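Local structure of tail fiber protein (Acinetobacter phage AM24, 5W5P) at residues Gly320-Phe333 with Pro347-Gly359. The protein is a trimeric phage tailspike that probably recognises, and may degrade, the capsular polysaccharide of its Acinetobacter baumannii host. Numbering follows the deposited sequence.
Sequences GVFAKLGAVYAGTF and PTLKCLIELGKTG
K324 and E354, paired on one face of the sheet, both hold CG anti to the backbone N (chi1 166° and 167°), and this shared torsion makes their chains run side by side in the same direction. The glutamate runs on extended, while the lysine bends at its last two torsions and lays CE against the carboxylate; K324 NZ ends 3.2 Å from E354 OE2, a salt bridge whose hydrogen bond is weak. The stronger partner of that ammonium is D299, so E354 is its second carboxylate; a water that donates to E354 OE1 accepts a weak bond from NZ. The L349 side chain crosses the lysine at about a right angle, its CD1 3.7 Å from K324 CE. Underneath, the backbones pair as parallel strands: E354 N donates to A323 O at 2.7 Å, and E354 O accepts from L325 N at the same length. These are successive coils of a right-handed parallel beta-helix, the fold usual in phage tailspikes, with strand 294-298 on the other flank of 321-328. On the face of A323 and I353 the contact turns apolar. I353 CG1 sits at the edge of the F322 ring, near its plane, and its CD1 lies 4.0 Å from F333 CD2. L355 CD2 packs 3.9 Å from L325 CD1; within 320-333 that same L325 methyl lies at the edge of the F333 ring, in its plane.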
loop_
_atom_site.group_PDB
_atom_site.type_symbol
_atom_site.label_atom_id
_atom_site.label_comp_id
_atom_site.label_asym_id
_atom_site.label_seq_id
_atom_site.Cartn_x
_atom_site.Cartn_y
_atom_site.Cartn_z
ATOM N N GLY A 320 -22.651 1.853 -5.867
ATOM C CA GLY A 320 -22.930 0.720 -6.729
ATOM C C GLY A 320 -21.778 -0.260 -6.799
ATOM O O GLY A 320 -21.110 -0.535 -5.797
ATOM N N VAL A 321 -21.547 -0.797 -7.998
ATOM C CA VAL A 321 -20.442 -1.725 -8.204
ATOM C C VAL A 321 -19.142 -0.932 -8.237
ATOM O O VAL A 321 -18.972 -0.027 -9.064
ATOM C CB VAL A 321 -20.639 -2.538 -9.491
ATOM C CG1 VAL A 321 -19.357 -3.282 -9.865
ATOM C CG2 VAL A 321 -21.791 -3.512 -9.325
ATOM N N PHE A 322 -18.217 -1.264 -7.330
ATOM C CA PHE A 322 -16.975 -0.506 -7.235
ATOM C C PHE A 322 -16.045 -0.786 -8.409
ATOM O O PHE A 322 -15.283 0.101 -8.819
ATOM C CB PHE A 322 -16.266 -0.813 -5.914
ATOM C CG PHE A 322 -14.883 -0.226 -5.824
ATOM C CD1 PHE A 322 -14.707 1.151 -5.733
ATOM C CD2 PHE A 322 -13.763 -1.043 -5.845
ATOM C CE1 PHE A 322 -13.440 1.704 -5.659
ATOM C CE2 PHE A 322 -12.489 -0.502 -5.775
ATOM C CZ PHE A 322 -12.326 0.874 -5.681
ATOM N N ALA A 323 -16.077 -2.002 -8.952
ATOM C CA ALA A 323 -15.153 -2.344 -10.029
ATOM C C ALA A 323 -15.712 -3.539 -10.792
ATOM O O ALA A 323 -15.793 -4.645 -10.249
ATOM C CB ALA A 323 -13.766 -2.637 -9.490
ATOM N N LYS A 324 -16.083 -3.321 -12.047
ATOM C CA LYS A 324 -16.508 -4.398 -12.924
ATOM C C LYS A 324 -15.368 -4.502 -13.942
ATOM O O LYS A 324 -15.291 -3.744 -14.912
ATOM C CB LYS A 324 -17.863 -4.118 -13.572
ATOM C CG LYS A 324 -18.227 -5.030 -14.757
ATOM C CD LYS A 324 -19.601 -4.758 -15.412
ATOM C CE LYS A 324 -20.243 -6.051 -15.875
ATOM N NZ LYS A 324 -19.579 -6.489 -17.132
ATOM N N LEU A 325 -14.453 -5.429 -13.691
ATOM C CA LEU A 325 -13.244 -5.581 -14.482
ATOM C C LEU A 325 -13.294 -6.855 -15.316
ATOM O O LEU A 325 -13.989 -7.825 -14.981
ATOM C CB LEU A 325 -12.006 -5.617 -13.574
ATOM C CG LEU A 325 -11.898 -4.454 -12.591
ATOM C CD1 LEU A 325 -10.670 -4.609 -11.680
ATOM C CD2 LEU A 325 -11.847 -3.121 -13.331
ATOM N N GLY A 326 -12.531 -6.836 -16.410
ATOM C CA GLY A 326 -12.280 -8.018 -17.211
ATOM C C GLY A 326 -11.175 -8.858 -16.606
ATOM O O GLY A 326 -10.985 -8.897 -15.384
ATOM N N ALA A 327 -10.440 -9.554 -17.470
ATOM C CA ALA A 327 -9.249 -10.263 -17.026
ATOM C C ALA A 327 -8.243 -9.272 -16.452
ATOM O O ALA A 327 -7.905 -8.271 -17.092
ATOM C CB ALA A 327 -8.632 -11.041 -18.189
ATOM N N VAL A 328 -7.759 -9.557 -15.245
ATOM C CA VAL A 328 -6.845 -8.676 -14.524
ATOM C C VAL A 328 -5.572 -9.449 -14.214
ATOM O O VAL A 328 -5.625 -10.505 -13.572
ATOM C CB VAL A 328 -7.473 -8.141 -13.225
ATOM C CG1 VAL A 328 -6.460 -7.281 -12.444
ATOM C CG2 VAL A 328 -8.749 -7.357 -13.517
ATOM N N TYR A 329 -4.431 -8.924 -14.659
ATOM C CA TYR A 329 -3.121 -9.419 -14.253
ATOM C C TYR A 329 -2.504 -8.417 -13.285
ATOM O O TYR A 329 -2.549 -7.205 -13.534
ATOM C CB TYR A 329 -2.189 -9.619 -15.452
ATOM C CG TYR A 329 -2.653 -10.626 -16.480
ATOM C CD1 TYR A 329 -3.730 -11.464 -16.233
ATOM C CD2 TYR A 329 -2.010 -10.734 -17.703
ATOM C CE1 TYR A 329 -4.156 -12.382 -17.175
ATOM C CE2 TYR A 329 -2.427 -11.651 -18.655
ATOM C CZ TYR A 329 -3.502 -12.472 -18.384
ATOM O OH TYR A 329 -3.927 -13.381 -19.328
ATOM N N ALA A 330 -1.940 -8.921 -12.184
ATOM C CA ALA A 330 -1.285 -8.095 -11.171
ATOM C C ALA A 330 -2.235 -7.021 -10.631
ATOM O O ALA A 330 -2.003 -5.817 -10.760
ATOM C CB ALA A 330 0.002 -7.472 -11.722
ATOM N N GLY A 331 -3.323 -7.482 -10.020
ATOM C CA GLY A 331 -4.274 -6.603 -9.361
ATOM C C GLY A 331 -4.085 -6.634 -7.855
ATOM O O GLY A 331 -3.757 -7.673 -7.280
ATOM N N THR A 332 -4.289 -5.477 -7.223
ATOM C CA THR A 332 -4.220 -5.357 -5.773
ATOM C C THR A 332 -5.366 -4.483 -5.282
ATOM O O THR A 332 -5.691 -3.468 -5.902
ATOM C CB THR A 332 -2.867 -4.777 -5.317
ATOM O OG1 THR A 332 -2.457 -3.738 -6.214
ATOM C CG2 THR A 332 -1.791 -5.867 -5.274
ATOM N N PHE A 333 -5.989 -4.897 -4.178
ATOM C CA PHE A 333 -7.074 -4.146 -3.538
ATOM C C PHE A 333 -6.826 -4.191 -2.031
ATOM O O PHE A 333 -7.192 -5.169 -1.371
ATOM C CB PHE A 333 -8.444 -4.721 -3.883
ATOM C CG PHE A 333 -8.747 -4.750 -5.359
ATOM C CD1 PHE A 333 -8.229 -5.755 -6.165
ATOM C CD2 PHE A 333 -9.569 -3.791 -5.938
ATOM C CE1 PHE A 333 -8.501 -5.800 -7.512
ATOM C CE2 PHE A 333 -9.847 -3.833 -7.293
ATOM C CZ PHE A 333 -9.308 -4.843 -8.080
ATOM N N PRO A 347 -27.493 -4.202 -7.627
ATOM C CA PRO A 347 -28.644 -5.110 -7.486
ATOM C C PRO A 347 -28.750 -6.152 -8.591
ATOM O O PRO A 347 -29.392 -7.188 -8.380
ATOM C CB PRO A 347 -29.845 -4.158 -7.493
ATOM C CG PRO A 347 -29.294 -2.867 -7.010
ATOM C CD PRO A 347 -27.918 -2.789 -7.595
ATOM N N THR A 348 -28.138 -5.926 -9.753
ATOM C CA THR A 348 -28.192 -6.913 -10.826
ATOM C C THR A 348 -26.974 -7.838 -10.819
ATOM O O THR A 348 -27.124 -9.062 -10.867
ATOM C CB THR A 348 -28.321 -6.217 -12.184
ATOM O OG1 THR A 348 -29.563 -5.506 -12.240
ATOM C CG2 THR A 348 -28.292 -7.243 -13.309
ATOM N N LEU A 349 -25.765 -7.273 -10.760
ATOM C CA LEU A 349 -24.563 -8.098 -10.705
ATOM C C LEU A 349 -24.388 -8.776 -9.354
ATOM O O LEU A 349 -23.735 -9.822 -9.282
ATOM C CB LEU A 349 -23.332 -7.252 -11.028
ATOM C CG LEU A 349 -23.380 -6.559 -12.392
ATOM C CD1 LEU A 349 -22.095 -5.794 -12.652
ATOM C CD2 LEU A 349 -23.643 -7.578 -13.500
ATOM N N LYS A 350 -24.966 -8.205 -8.294
ATOM C CA LYS A 350 -24.925 -8.768 -6.942
ATOM C C LYS A 350 -23.487 -9.007 -6.484
ATOM O O LYS A 350 -23.128 -10.085 -6.010
ATOM C CB LYS A 350 -25.761 -10.046 -6.852
ATOM C CG LYS A 350 -27.241 -9.804 -7.049
ATOM C CD LYS A 350 -28.027 -11.089 -6.926
ATOM C CE LYS A 350 -29.515 -10.847 -7.098
ATOM N NZ LYS A 350 -30.028 -9.845 -6.128
ATOM N N CYS A 351 -22.662 -7.976 -6.632
ATOM C CA CYS A 351 -21.280 -8.028 -6.186
ATOM C C CYS A 351 -20.739 -6.608 -6.101
ATOM O O CYS A 351 -21.238 -5.697 -6.767
ATOM C CB CYS A 351 -20.417 -8.883 -7.122
ATOM S SG CYS A 351 -20.112 -8.179 -8.756
ATOM N N LEU A 352 -19.723 -6.431 -5.256
ATOM C CA LEU A 352 -19.010 -5.164 -5.187
ATOM C C LEU A 352 -17.920 -5.074 -6.242
ATOM O O LEU A 352 -17.643 -3.984 -6.757
ATOM C CB LEU A 352 -18.401 -4.983 -3.798
ATOM C CG LEU A 352 -19.319 -4.306 -2.784
ATOM C CD1 LEU A 352 -18.712 -4.383 -1.400
ATOM C CD2 LEU A 352 -19.578 -2.854 -3.192
ATOM N N ILE A 353 -17.293 -6.200 -6.569
ATOM C CA ILE A 353 -16.230 -6.253 -7.562
ATOM C C ILE A 353 -16.464 -7.465 -8.450
ATOM O O ILE A 353 -16.749 -8.561 -7.957
ATOM C CB ILE A 353 -14.833 -6.322 -6.913
ATOM C CG1 ILE A 353 -14.530 -5.022 -6.166
ATOM C CG2 ILE A 353 -13.768 -6.599 -7.969
ATOM C CD1 ILE A 353 -13.310 -5.097 -5.282
ATOM N N GLU A 354 -16.364 -7.265 -9.756
ATOM C CA GLU A 354 -16.383 -8.347 -10.722
ATOM C C GLU A 354 -15.010 -8.435 -11.371
ATOM O O GLU A 354 -14.455 -7.416 -11.793
ATOM C CB GLU A 354 -17.464 -8.121 -11.779
ATOM C CG GLU A 354 -17.335 -9.028 -12.991
ATOM C CD GLU A 354 -18.369 -8.727 -14.057
ATOM O OE1 GLU A 354 -19.578 -8.724 -13.737
ATOM O OE2 GLU A 354 -17.972 -8.491 -15.220
ATOM N N LEU A 355 -14.458 -9.643 -11.420
ATOM C CA LEU A 355 -13.203 -9.920 -12.097
ATOM C C LEU A 355 -13.447 -10.934 -13.207
ATOM O O LEU A 355 -14.524 -11.527 -13.317
ATOM C CB LEU A 355 -12.140 -10.453 -11.122
ATOM C CG LEU A 355 -11.848 -9.617 -9.873
ATOM C CD1 LEU A 355 -10.825 -10.310 -8.971
ATOM C CD2 LEU A 355 -11.390 -8.194 -10.244
ATOM N N GLY A 356 -12.429 -11.126 -14.039
ATOM C CA GLY A 356 -12.460 -12.217 -14.986
ATOM C C GLY A 356 -12.076 -13.533 -14.338
ATOM O O GLY A 356 -11.226 -13.591 -13.451
ATOM N N LYS A 357 -12.710 -14.611 -14.795
ATOM C CA LYS A 357 -13.655 -14.577 -15.903
ATOM C C LYS A 357 -15.094 -14.443 -15.425
ATOM O O LYS A 357 -15.504 -15.077 -14.449
ATOM C CB LYS A 357 -13.508 -15.845 -16.758
ATOM C CG LYS A 357 -14.809 -16.380 -17.352
ATOM C CD LYS A 357 -14.600 -17.717 -18.048
ATOM C CE LYS A 357 -13.766 -17.574 -19.311
ATOM N NZ LYS A 357 -14.510 -16.899 -20.414
ATOM N N THR A 358 -15.861 -13.611 -16.127
ATOM C CA THR A 358 -17.299 -13.497 -15.912
ATOM C C THR A 358 -17.940 -13.320 -17.279
ATOM O O THR A 358 -17.695 -12.316 -17.955
ATOM C CB THR A 358 -17.644 -12.334 -14.979
ATOM O OG1 THR A 358 -17.046 -12.559 -13.696
ATOM C CG2 THR A 358 -19.153 -12.220 -14.807
ATOM N N GLY A 359 -18.731 -14.303 -17.695
ATOM C CA GLY A 359 -19.313 -14.255 -19.025
ATOM C C GLY A 359 -18.246 -14.441 -20.088
ATOM O O GLY A 359 -17.462 -15.399 -20.056
HETATM O O HOH W 1 -20.915 -9.414 -16.011
HETATM O O HOH W 2 -15.575 -9.476 -15.744
#